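Side-chain contacts in membrane protein implicated in regulation of membrane protease activity (Corynebacterium glutamicum ATCC 13032, PDB 3CP0), which is of uncharacterised function but, as a soluble NfeD-like domain with an OB-type beta barrel, probably helps regulate a membrane protease through partner binding: residues A[42-47]-A[66-71]; A[30-35]-A[46-51]. All coordinates share one frame; numbering follows the deposited sequence. Where two conformers were deposited one is given.

Contact 1: A[42-47]-A[66-71]; sequences VRLDGS and VSVIDI. With ZN (zinc ion), chain B.
Leu-44 and Val-68 meet tip to tip across the interior of a small OB-type barrel, an example of how a closed sheet fills its core from strands that do not pair with each other. The touching atoms are CD2 of Leu-44 and CG2 of Val-68, 3.9 Å apart, and both side chains point toward the facing strand from backbones whose CA atoms, Leu-44 CA and Val-68 CA, stand 9.0 Å apart. In Val-68 the branch that makes the contact lies beside the backbone N, because CG1 has taken the position anti to it (chi1 179°). Val-42 repeats the pattern two residues earlier: its CG1 faces CG2 of Val-66 at 4.3 Å, a looser approach. No hydrogen bond crosses between the two segments; the contact is purely apolar and buried.

Just beyond Leu-44 the chain reverses in a type I' turn closed by paired backbone bonds, Leu-44 N to Ser-47 O at 2.9 Å and Ser-47 N to Leu-44 O at 3.0 Å. Asp-45 and Gly-46 fill its two central positions, both with positive phi, and Asp-45 directs its carboxylate outward to a zinc ion, OD2 lying 2.0 Å from the metal. A water and His-27 NE2 are further ligands.

Strand 28-31 pairs with both 41-44 and 65-72, and Ala-29 touches Val-42 as well as Val-66. From strand 47-53, Trp-49 packs on Val-42 and Leu-44, while Val-78 of strand 75-80 reaches Val-66; farther along 65-72, Ile-69 and Asp-70 form a classic beta bulge opposite Ile-77.

Contact 2: A[30-35]-A[46-51]; sequences EVLEDV and GSIWSA
Leu-32 and Ile-48 make the more outlying of two apolar contacts that join segments 30-35 and 46-51. Their side chains cross at about a right angle: CD1 of Leu-32 reaches CG1 of Ile-48 at 3.8 Å and lies 4.0 Å from CD1 of the same isoleucine, so a single methyl rests against the longer CG1-CD1 arm of its partner. In Ile-48 that arm is set beside the backbone N (chi1 -64°), with CG2 anti to the N.

The second contact is buried and mixes side chain with backbone. CG2 of Val-35 packs on CB of Ala-51 at 4.0 Å, while its other branch, CG1, lies against the alanine carbonyl group, 3.9 Å from Ala-51 C. The small side chain of Ala-51 is consistent with the close approach of the chains, Val-35 CA and Ala-51 CA being 6.3 Å apart.

At the corner where the chain leaves the course of strand 28-31, backbone bonds go to strand 41-44: Leu-32 and Glu-33 both face Gln-41 in a classic beta bulge. Ala-51 also packs on Val-42 of that strand.

With no hydrogen bond or charge pair linking the segments, the contact depends on shape and apolar burial: the chain at and after the corner lies against strand 47-53, mainly through side chains, from an exposed border at Ile-48 to the interior at Ala-51.

Overall arrangement
Both contacts belong to the same barrel sheet and lie close together, their centres 7 Å apart, with strand 41-44 as the common element. It supplies one side of contact 1 and lies between strands 28-31 and 47-53, the first of which runs into the corner of contact 2. Gly-46 and Ser-47 belong to both, since the turn after Leu-44 leads straight into strand 47-53. Direct links include a probable hydrogen bond from Val-42 N to Trp-49 O at 2.9 Å and packing of Val-42 CB against Glu-30 O at 3.4 Å. The zinc ion bound by Asp-45 and His-27 adjoins contact 1, whereas the touching residues of contact 2 contribute no ligand to it.

Contact 1: A[42-47]-A[66-71]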
# COMPACT_ATOMS: atom_id res chain seq x y z
N VAL A 42 -3.40 4.09 2.06
CA VAL A 42 -2.31 4.04 3.06
C VAL A 42 -1.70 5.43 3.24
O VAL A 42 -1.83 6.29 2.36
CB VAL A 42 -1.17 3.06 2.60
CG1 VAL A 42 -1.70 1.62 2.47
CG2 VAL A 42 -0.52 3.56 1.25
N ARG A 43 -1.00 5.61 4.36
CA ARG A 43 -0.23 6.84 4.63
C ARG A 43 1.26 6.59 4.31
O ARG A 43 1.91 5.72 4.92
CB ARG A 43 -0.43 7.28 6.11
CG ARG A 43 0.53 8.40 6.56
CD ARG A 43 0.07 9.15 7.84
NE ARG A 43 -0.57 8.28 8.83
CZ ARG A 43 -1.23 8.69 9.91
NH1 ARG A 43 -1.36 9.99 10.18
NH2 ARG A 43 -1.76 7.80 10.73
N LEU A 44 1.78 7.34 3.34
CA LEU A 44 3.09 7.07 2.74
C LEU A 44 3.81 8.45 2.54
O LEU A 44 3.28 9.34 1.83
CB LEU A 44 2.87 6.34 1.38
CG LEU A 44 4.10 6.12 0.50
CD1 LEU A 44 5.20 5.32 1.23
CD2 LEU A 44 3.57 5.32 -0.72
N ASP A 45 4.98 8.65 3.18
CA ASP A 45 5.70 9.96 3.12
C ASP A 45 4.76 11.14 3.46
O ASP A 45 4.77 12.19 2.83
CB ASP A 45 6.37 10.18 1.75
CG ASP A 45 7.76 9.57 1.64
OD1 ASP A 45 8.20 8.84 2.57
OD2 ASP A 45 8.46 9.78 0.60
N GLY A 46 3.89 10.92 4.44
CA GLY A 46 3.07 12.00 4.96
C GLY A 46 1.82 12.31 4.15
O GLY A 46 1.07 13.26 4.47
N SER A 47 1.60 11.54 3.08
CA SER A 47 0.43 11.73 2.23
C SER A 47 -0.48 10.49 2.20
O SER A 47 -0.05 9.41 2.60
CB SER A 47 0.87 12.06 0.80
OG SER A 47 1.41 13.37 0.70
N VAL A 66 2.44 -2.05 6.11
CA VAL A 66 2.78 -2.82 4.92
C VAL A 66 4.02 -2.23 4.24
O VAL A 66 4.48 -1.13 4.63
CB VAL A 66 1.58 -2.77 3.93
CG1 VAL A 66 0.39 -3.47 4.62
CG2 VAL A 66 1.19 -1.28 3.63
N SER A 67 4.56 -2.96 3.27
CA SER A 67 5.69 -2.51 2.47
C SER A 67 5.18 -2.27 1.05
O SER A 67 4.43 -3.11 0.48
CB SER A 67 6.82 -3.58 2.44
OG SER A 67 7.62 -3.41 3.62
N VAL A 68 5.56 -1.13 0.49
CA VAL A 68 5.23 -0.84 -0.93
C VAL A 68 6.21 -1.60 -1.81
O VAL A 68 7.43 -1.40 -1.71
CB VAL A 68 5.30 0.69 -1.24
CG1 VAL A 68 4.98 0.93 -2.71
CG2 VAL A 68 4.32 1.47 -0.31
N ILE A 69 5.70 -2.52 -2.61
CA ILE A 69 6.59 -3.33 -3.47
C ILE A 69 6.51 -3.03 -4.96
O ILE A 69 7.24 -3.56 -5.77
CB ILE A 69 6.47 -4.89 -3.12
CG1 ILE A 69 5.02 -5.37 -3.21
CG2 ILE A 69 6.99 -5.14 -1.72
CD1 ILE A 69 4.46 -5.30 -4.60
N ASP A 70 5.58 -2.17 -5.31
CA ASP A 70 5.41 -1.72 -6.70
C ASP A 70 4.51 -0.50 -6.70
O ASP A 70 3.82 -0.23 -5.74
CB ASP A 70 4.81 -2.85 -7.53
CG ASP A 70 4.93 -2.57 -9.05
OD1 ASP A 70 5.65 -1.61 -9.48
OD2 ASP A 70 4.21 -3.29 -9.76
N ILE A 71 4.57 0.28 -7.77
CA ILE A 71 3.64 1.41 -7.94
C ILE A 71 3.11 1.24 -9.35
O ILE A 71 3.91 1.07 -10.31
CB ILE A 71 4.36 2.75 -7.85
CG1 ILE A 71 4.90 3.07 -6.45
CG2 ILE A 71 3.39 3.91 -8.31
CD1 ILE A 71 3.96 3.70 -5.44
ZN ZN B . 10.19 8.80 0.64
O HOH W 1 10.96 9.31 -1.28

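Contact 2: A[30-35]-A[46-51]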
# COMPACT_ATOMS: atom_id res chain seq x y z
N GLU A 30 1.32 2.92 6.32
CA GLU A 30 0.36 2.55 7.35
C GLU A 30 -1.03 2.50 6.73
O GLU A 30 -1.45 3.42 5.98
CB GLU A 30 0.44 3.60 8.46
CG GLU A 30 -0.52 3.32 9.54
CD GLU A 30 -0.39 4.29 10.75
OE1 GLU A 30 0.46 5.23 10.75
OE2 GLU A 30 -1.17 4.09 11.69
N VAL A 31 -1.73 1.38 6.95
CA VAL A 31 -3.05 1.21 6.32
C VAL A 31 -4.08 2.13 6.99
O VAL A 31 -4.23 2.12 8.22
CB VAL A 31 -3.54 -0.24 6.36
CG1 VAL A 31 -4.97 -0.31 5.79
CG2 VAL A 31 -2.55 -1.20 5.56
N LEU A 32 -4.73 2.98 6.19
CA LEU A 32 -5.80 3.86 6.70
C LEU A 32 -7.19 3.34 6.43
O LEU A 32 -8.11 3.60 7.24
CB LEU A 32 -5.72 5.28 6.09
CG LEU A 32 -4.38 5.98 6.26
CD1 LEU A 32 -4.41 7.33 5.59
CD2 LEU A 32 -4.00 6.12 7.75
N GLU A 33 -7.39 2.74 5.25
CA GLU A 33 -8.63 2.02 4.97
C GLU A 33 -8.22 0.67 4.41
O GLU A 33 -7.26 0.59 3.62
CB GLU A 33 -9.50 2.76 3.96
CG GLU A 33 -9.66 4.24 4.24
CD GLU A 33 -10.66 4.57 5.34
OE1 GLU A 33 -11.26 3.65 5.96
OE2 GLU A 33 -10.84 5.79 5.59
N ASP A 34 -8.94 -0.37 4.81
CA ASP A 34 -8.54 -1.77 4.55
C ASP A 34 -8.15 -1.97 3.09
O ASP A 34 -8.92 -1.56 2.18
CB ASP A 34 -9.69 -2.75 4.83
CG ASP A 34 -10.05 -2.86 6.30
OD1 ASP A 34 -9.54 -2.10 7.16
OD2 ASP A 34 -10.90 -3.76 6.58
N VAL A 35 -6.99 -2.59 2.90
CA VAL A 35 -6.41 -2.79 1.56
C VAL A 35 -6.63 -4.20 1.08
O VAL A 35 -6.16 -5.15 1.71
CB VAL A 35 -4.89 -2.51 1.55
CG1 VAL A 35 -4.28 -2.81 0.16
CG2 VAL A 35 -4.61 -1.07 1.97
N GLY A 46 3.89 10.92 4.44
CA GLY A 46 3.07 12.00 4.96
C GLY A 46 1.82 12.31 4.15
O GLY A 46 1.07 13.26 4.47
N SER A 47 1.60 11.54 3.08
CA SER A 47 0.43 11.73 2.23
C SER A 47 -0.48 10.49 2.20
O SER A 47 -0.05 9.41 2.60
CB SER A 47 0.87 12.06 0.80
OG SER A 47 1.41 13.37 0.70
N ILE A 48 -1.72 10.66 1.72
CA ILE A 48 -2.62 9.53 1.53
C ILE A 48 -2.53 9.04 0.08
O ILE A 48 -2.73 9.85 -0.82
CB ILE A 48 -4.07 9.98 1.85
CG1 ILE A 48 -4.12 10.36 3.34
CG2 ILE A 48 -5.02 8.85 1.49
CD1 ILE A 48 -5.52 10.77 3.81
N TRP A 49 -2.24 7.76 -0.10
CA TRP A 49 -2.13 7.11 -1.39
C TRP A 49 -3.15 5.98 -1.49
O TRP A 49 -3.36 5.21 -0.56
CB TRP A 49 -0.74 6.45 -1.54
CG TRP A 49 0.28 7.43 -1.79
CD1 TRP A 49 0.81 8.33 -0.90
CD2 TRP A 49 0.94 7.64 -3.03
NE1 TRP A 49 1.78 9.10 -1.54
CE2 TRP A 49 1.85 8.71 -2.85
CE3 TRP A 49 0.83 7.04 -4.28
CZ2 TRP A 49 2.66 9.20 -3.90
CZ3 TRP A 49 1.64 7.50 -5.32
CH2 TRP A 49 2.54 8.57 -5.12
N SER A 50 -3.72 5.82 -2.69
CA SER A 50 -4.46 4.59 -2.99
C SER A 50 -3.54 3.40 -2.92
O SER A 50 -2.35 3.47 -3.30
CB SER A 50 -5.02 4.66 -4.40
OG SER A 50 -6.03 5.71 -4.50
N ALA A 51 -4.09 2.24 -2.53
CA ALA A 51 -3.28 1.02 -2.41
C ALA A 51 -4.12 -0.21 -2.74
O ALA A 51 -5.35 -0.20 -2.58
CB ALA A 51 -2.68 0.87 -0.99